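Local coordinates for maleylacetate reductase (PDB 3HL0), which reduces maleylacetate to 3-oxoadipate, probably with NADH, as an NAD-binding member of the iron-containing alcohol dehydrogenase family, at residues A[259-264]-A[304-309]; A[169-174]-A[295-300]. All blocks are in the same frame, centred on the assembly; numbering follows the deposited sequence.

Contact 1: residues A[259-264]-A[304-309]; sequences HAVLLP and SSLAAL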
loop_
_atom_site.group_PDB
_atom_site.type_symbol
_atom_site.label_atom_id
_atom_site.label_comp_id
_atom_site.label_asym_id
_atom_site.label_seq_id
_atom_site.Cartn_x
_atom_site.Cartn_y
_atom_site.Cartn_z
ATOM N N HIS A 259 3.398 12.404 5.426
ATOM C CA HIS A 259 3.202 13.154 6.692
ATOM C C HIS A 259 4.323 12.921 7.673
ATOM O O HIS A 259 4.837 13.844 8.243
ATOM C CB HIS A 259 1.904 12.748 7.353
ATOM C CG HIS A 259 0.730 13.406 6.755
ATOM N ND1 HIS A 259 0.190 14.565 7.261
ATOM C CD2 HIS A 259 0.001 13.088 5.653
ATOM C CE1 HIS A 259 -0.813 14.948 6.483
ATOM N NE2 HIS A 259 -0.948 14.066 5.503
ATOM N N ALA A 260 4.763 11.671 7.813
ATOM C CA ALA A 260 5.817 11.389 8.761
ATOM C C ALA A 260 7.127 12.059 8.391
ATOM O O ALA A 260 7.812 12.610 9.238
ATOM C CB ALA A 260 6.043 9.844 8.853
ATOM N N VAL A 261 7.455 12.009 7.101
ATOM C CA VAL A 261 8.697 12.639 6.647
ATOM C C VAL A 261 8.704 14.169 6.789
ATOM O O VAL A 261 9.704 14.759 7.247
ATOM C CB VAL A 261 9.018 12.227 5.210
ATOM C CG1 VAL A 261 10.245 13.013 4.686
ATOM C CG2 VAL A 261 9.348 10.742 5.186
ATOM N N LEU A 262 7.591 14.783 6.386
ATOM C CA LEU A 262 7.545 16.262 6.330
ATOM C C LEU A 262 7.353 16.888 7.708
ATOM O O LEU A 262 7.797 18.017 7.893
ATOM C CB LEU A 262 6.437 16.747 5.374
ATOM C CG LEU A 262 6.806 16.572 3.877
ATOM C CD1 LEU A 262 5.592 16.980 3.049
ATOM C CD2 LEU A 262 7.991 17.391 3.522
ATOM N N LEU A 263 6.634 16.205 8.606
ATOM C CA LEU A 263 6.132 16.886 9.850
ATOM C C LEU A 263 7.238 17.648 10.644
ATOM O O LEU A 263 7.025 18.796 11.037
ATOM C CB LEU A 263 5.345 15.923 10.737
ATOM C CG LEU A 263 4.649 16.647 11.909
ATOM C CD1 LEU A 263 3.631 17.704 11.480
ATOM C CD2 LEU A 263 4.061 15.557 12.789
ATOM N N PRO A 264 8.436 17.071 10.826
ATOM C CA PRO A 264 9.430 17.832 11.621
ATOM C C PRO A 264 9.841 19.150 10.929
ATOM O O PRO A 264 10.141 20.114 11.610
ATOM C CB PRO A 264 10.632 16.880 11.699
ATOM C CG PRO A 264 10.007 15.489 11.571
ATOM C CD PRO A 264 8.877 15.682 10.559
ATOM N N SER A 304 12.382 8.998 7.176
ATOM C CA SER A 304 12.785 10.354 7.509
ATOM C C SER A 304 13.199 11.164 6.303
ATOM O O SER A 304 13.466 12.336 6.446
ATOM C CB SER A 304 13.925 10.311 8.517
ATOM O OG SER A 304 15.021 9.591 7.930
ATOM N N SER A 305 13.241 10.575 5.112
ATOM C CA SER A 305 13.623 11.394 3.934
ATOM C C SER A 305 12.664 11.235 2.779
ATOM O O SER A 305 12.044 10.175 2.565
ATOM C CB SER A 305 15.053 11.059 3.455
ATOM O OG SER A 305 15.019 9.908 2.637
ATOM N N LEU A 306 12.515 12.311 2.013
ATOM C CA LEU A 306 11.671 12.243 0.838
ATOM C C LEU A 306 12.325 11.332 -0.213
ATOM O O LEU A 306 11.598 10.729 -1.021
ATOM C CB LEU A 306 11.395 13.621 0.189
ATOM C CG LEU A 306 10.543 14.552 1.071
ATOM C CD1 LEU A 306 10.457 15.935 0.335
ATOM C CD2 LEU A 306 9.123 13.925 1.233
ATOM N N ALA A 307 13.657 11.255 -0.192
ATOM C CA ALA A 307 14.350 10.347 -1.147
ATOM C C ALA A 307 13.890 8.915 -0.943
ATOM O O ALA A 307 13.694 8.193 -1.936
ATOM C CB ALA A 307 15.875 10.462 -1.035
ATOM N N ALA A 308 13.629 8.543 0.306
ATOM C CA ALA A 308 13.197 7.160 0.584
ATOM C C ALA A 308 11.804 6.913 0.038
ATOM O O ALA A 308 11.406 5.762 -0.150
ATOM C CB ALA A 308 13.253 6.855 2.060
ATOM N N LEU A 309 11.040 7.984 -0.194
ATOM C CA LEU A 309 9.683 7.883 -0.759
ATOM C C LEU A 309 9.658 7.938 -2.273
ATOM O O LEU A 309 8.604 7.920 -2.873
ATOM C CB LEU A 309 8.700 8.926 -0.150
ATOM C CG LEU A 309 8.684 8.949 1.379
ATOM C CD1 LEU A 309 7.547 9.916 1.829
ATOM C CD2 LEU A 309 8.502 7.545 1.996
HETATM O O HOH W 1 12.166 14.079 8.235
#
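Val261 meets the 304-309 segment with both of its methyl groups. CG1 lies against the backbone between Ser305 and Leu306, 3.6 Å from Ser305 C. The same methyl touches the Leu306 side chain, with CG1 3.7 Å from Leu306 CD2. CG1 is placed there because it stands opposite the backbone N (chi1 174°). That leaves CG2 beside the N, where it reaches Leu309 CD1 at 3.9 Å. Val261 CG2 also lies by the loop backbone, 3.8 Å from Ser305 O. Leu262 adds a looser touch, its CD2 4.3 Å from Leu306 CD1.

This is helix-to-loop packing in the all-helical C-terminal domain of the iron-containing alcohol dehydrogenase fold. Helix 255-271 carries one side, and the loop between helices 289-300 and 316-323 the other. Helix 336-348 adds Leu343 and Ala346, which touch Leu306.

The polar link is a single water. It donates to Val261 O at 2.7 Å and to Ser304 O at 2.8 Å, so it joins two carbonyls that could not bond to each other. Within the loop, Ser305 OG accepts from Ala308 N at 3.0 Å, an ST motif. Ala308 also makes backbone hydrogen bonds to the second subunit.

Contact 2: residues A[169-174]-A[295-300]; sequences SGLNAM and DFAARL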
loop_
_atom_site.group_PDB
_atom_site.type_symbol
_atom_site.label_atom_id
_atom_site.label_comp_id
_atom_site.label_asym_id
_atom_site.label_seq_id
_atom_site.Cartn_x
_atom_site.Cartn_y
_atom_site.Cartn_z
ATOM N N SER A 169 0.997 6.303 10.403
ATOM C CA SER A 169 -0.351 6.797 10.591
ATOM C C SER A 169 -0.430 7.568 11.918
ATOM O O SER A 169 -1.143 8.584 11.998
ATOM C CB SER A 169 -1.340 5.606 10.603
ATOM O OG SER A 169 -2.723 6.086 10.697
ATOM N N GLY A 170 0.306 7.114 12.949
ATOM C CA GLY A 170 0.313 7.817 14.263
ATOM C C GLY A 170 0.899 9.203 14.079
ATOM O O GLY A 170 0.396 10.178 14.643
ATOM N N LEU A 171 1.984 9.321 13.271
ATOM C CA LEU A 171 2.525 10.653 12.985
ATOM C C LEU A 171 1.574 11.525 12.157
ATOM O O LEU A 171 1.551 12.751 12.341
ATOM C CB LEU A 171 3.930 10.567 12.330
ATOM C CG LEU A 171 5.017 10.030 13.268
ATOM C CD1 LEU A 171 6.216 9.548 12.398
ATOM C CD2 LEU A 171 5.458 11.112 14.240
ATOM N N ASN A 172 0.798 10.912 11.244
ATOM C CA ASN A 172 -0.255 11.631 10.508
ATOM C C ASN A 172 -1.278 12.242 11.479
ATOM O O ASN A 172 -1.690 13.407 11.337
ATOM C CB ASN A 172 -0.937 10.642 9.521
ATOM C CG ASN A 172 -1.990 11.283 8.605
ATOM O OD1 ASN A 172 -2.096 12.501 8.421
ATOM N ND2 ASN A 172 -2.770 10.414 7.991
ATOM N N ALA A 173 -1.672 11.466 12.484
ATOM C CA ALA A 173 -2.583 11.995 13.520
ATOM C C ALA A 173 -1.937 13.180 14.229
ATOM O O ALA A 173 -2.547 14.256 14.388
ATOM C CB ALA A 173 -2.928 10.875 14.558
HETATM N N MSE A 174 -0.701 12.989 14.655
HETATM C CA MSE A 174 0.017 14.054 15.388
HETATM C C MSE A 174 0.094 15.332 14.544
HETATM O O MSE A 174 0.027 16.450 15.081
HETATM C CB MSE A 174 1.420 13.622 15.791
HETATM C CG MSE A 174 1.334 12.552 16.842
HETATM SE SE MSE A 174 3.051 11.828 17.334
HETATM C CE MSE A 174 3.886 13.382 17.918
ATOM N N ASP A 295 13.465 13.620 16.277
ATOM C CA ASP A 295 14.038 12.626 17.191
ATOM C C ASP A 295 12.992 11.588 17.589
ATOM O O ASP A 295 13.292 10.387 17.672
ATOM C CB ASP A 295 14.605 13.297 18.447
ATOM C CG ASP A 295 15.794 14.216 18.154
ATOM O OD1 ASP A 295 16.386 14.114 17.062
ATOM O OD2 ASP A 295 16.142 15.034 19.041
ATOM N N PHE A 296 11.747 12.050 17.820
ATOM C CA PHE A 296 10.684 11.116 18.190
ATOM C C PHE A 296 10.390 10.134 17.048
ATOM O O PHE A 296 10.239 8.938 17.272
ATOM C CB PHE A 296 9.420 11.915 18.584
ATOM C CG PHE A 296 8.233 11.053 18.872
ATOM C CD1 PHE A 296 8.156 10.266 20.038
ATOM C CD2 PHE A 296 7.192 10.976 17.963
ATOM C CE1 PHE A 296 7.051 9.453 20.278
ATOM C CE2 PHE A 296 6.094 10.158 18.197
ATOM C CZ PHE A 296 5.998 9.401 19.345
ATOM N N ALA A 297 10.325 10.634 15.814
ATOM C CA ALA A 297 10.072 9.793 14.657
ATOM C C ALA A 297 11.176 8.743 14.519
ATOM O O ALA A 297 10.905 7.617 14.128
ATOM C CB ALA A 297 9.989 10.668 13.373
ATOM N N ALA A 298 12.409 9.132 14.867
ATOM C CA ALA A 298 13.523 8.196 14.776
ATOM C C ALA A 298 13.349 7.090 15.824
ATOM O O ALA A 298 13.651 5.939 15.497
ATOM C CB ALA A 298 14.876 8.929 14.949
ATOM N N ARG A 299 12.856 7.422 17.030
ATOM C CA ARG A 299 12.546 6.383 18.054
ATOM C C ARG A 299 11.518 5.390 17.503
ATOM O O ARG A 299 11.475 4.237 17.931
ATOM C CB ARG A 299 12.033 6.989 19.381
ATOM C CG ARG A 299 13.030 7.850 20.196
ATOM C CD ARG A 299 12.303 8.483 21.418
ATOM N NE ARG A 299 11.654 7.439 22.235
ATOM C CZ ARG A 299 10.558 7.590 22.969
ATOM N NH1 ARG A 299 9.897 8.751 23.007
ATOM N NH2 ARG A 299 10.112 6.556 23.665
ATOM N N LEU A 300 10.651 5.820 16.592
ATOM C CA LEU A 300 9.615 4.925 16.080
ATOM C C LEU A 300 10.081 4.136 14.868
ATOM O O LEU A 300 9.384 3.240 14.390
ATOM C CB LEU A 300 8.354 5.718 15.669
ATOM C CG LEU A 300 7.744 6.652 16.701
ATOM C CD1 LEU A 300 6.491 7.239 16.076
ATOM C CD2 LEU A 300 7.414 5.901 18.025
#
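The Phe296 ring receives Leu171 at its edge, near the ring plane. Leu171 CD2 stands 4.1 Å from Phe296 CD2. Leu300, four residues on, lies over one face, with its CG offset toward the rim. Arg299 NH1 lies in plane at the edge. Met174, a selenomethionine, comes in obliquely. Its SE is 3.6 Å from Phe296 CE2. The same SE lies 4.7 Å from the ring centroid, 62° off the normal. This is a Met-aromatic contact. The Met174 chain bends at its third torsion (chi3 59°), and its CE also touches the ring, 3.9 Å from Phe296 CE2.

The other branch of Leu171 meets Ala297. Leu171 CD1 lies 4.1 Å from Ala297 CB. Leu171 CG is 4.2 Å from Leu300 CD1. All the touching residues are buried and the interface is apolar.

The two segments run nearly antiparallel, at 158°. Their axes come no closer than 11.7 Å, so side chains rather than backbones bridge them. Helix 188-210 packs on Met174 through Leu198, Met201 and Ile202. Helix 255-271 brings Ala260 against Leu171, and the contact joins helices 163-180 and 289-300 within the helical C-terminal domain.

In the fold
The chain first builds the parallel sheet of the nucleotide-binding part, then enters the helical domain at helix 163-180. This helix supplies the first half of contact 2. After three more helices, helix 255-271 supplies the first half of contact 1. Helix 289-300 then closes contact 2 over 120 intervening residues, 92 of them helical. The loop after it closes contact 1 over 39. The segments alternate, so the two closures cross. Their centres are about 11 Å apart, and they meet directly where Leu263 CD2 packs on Leu171 O at 3.8 Å. Helix 255-271 thus packs on both helix 163-180 and the 304-309 loop, while helix 163-180 also packs on helix 289-300.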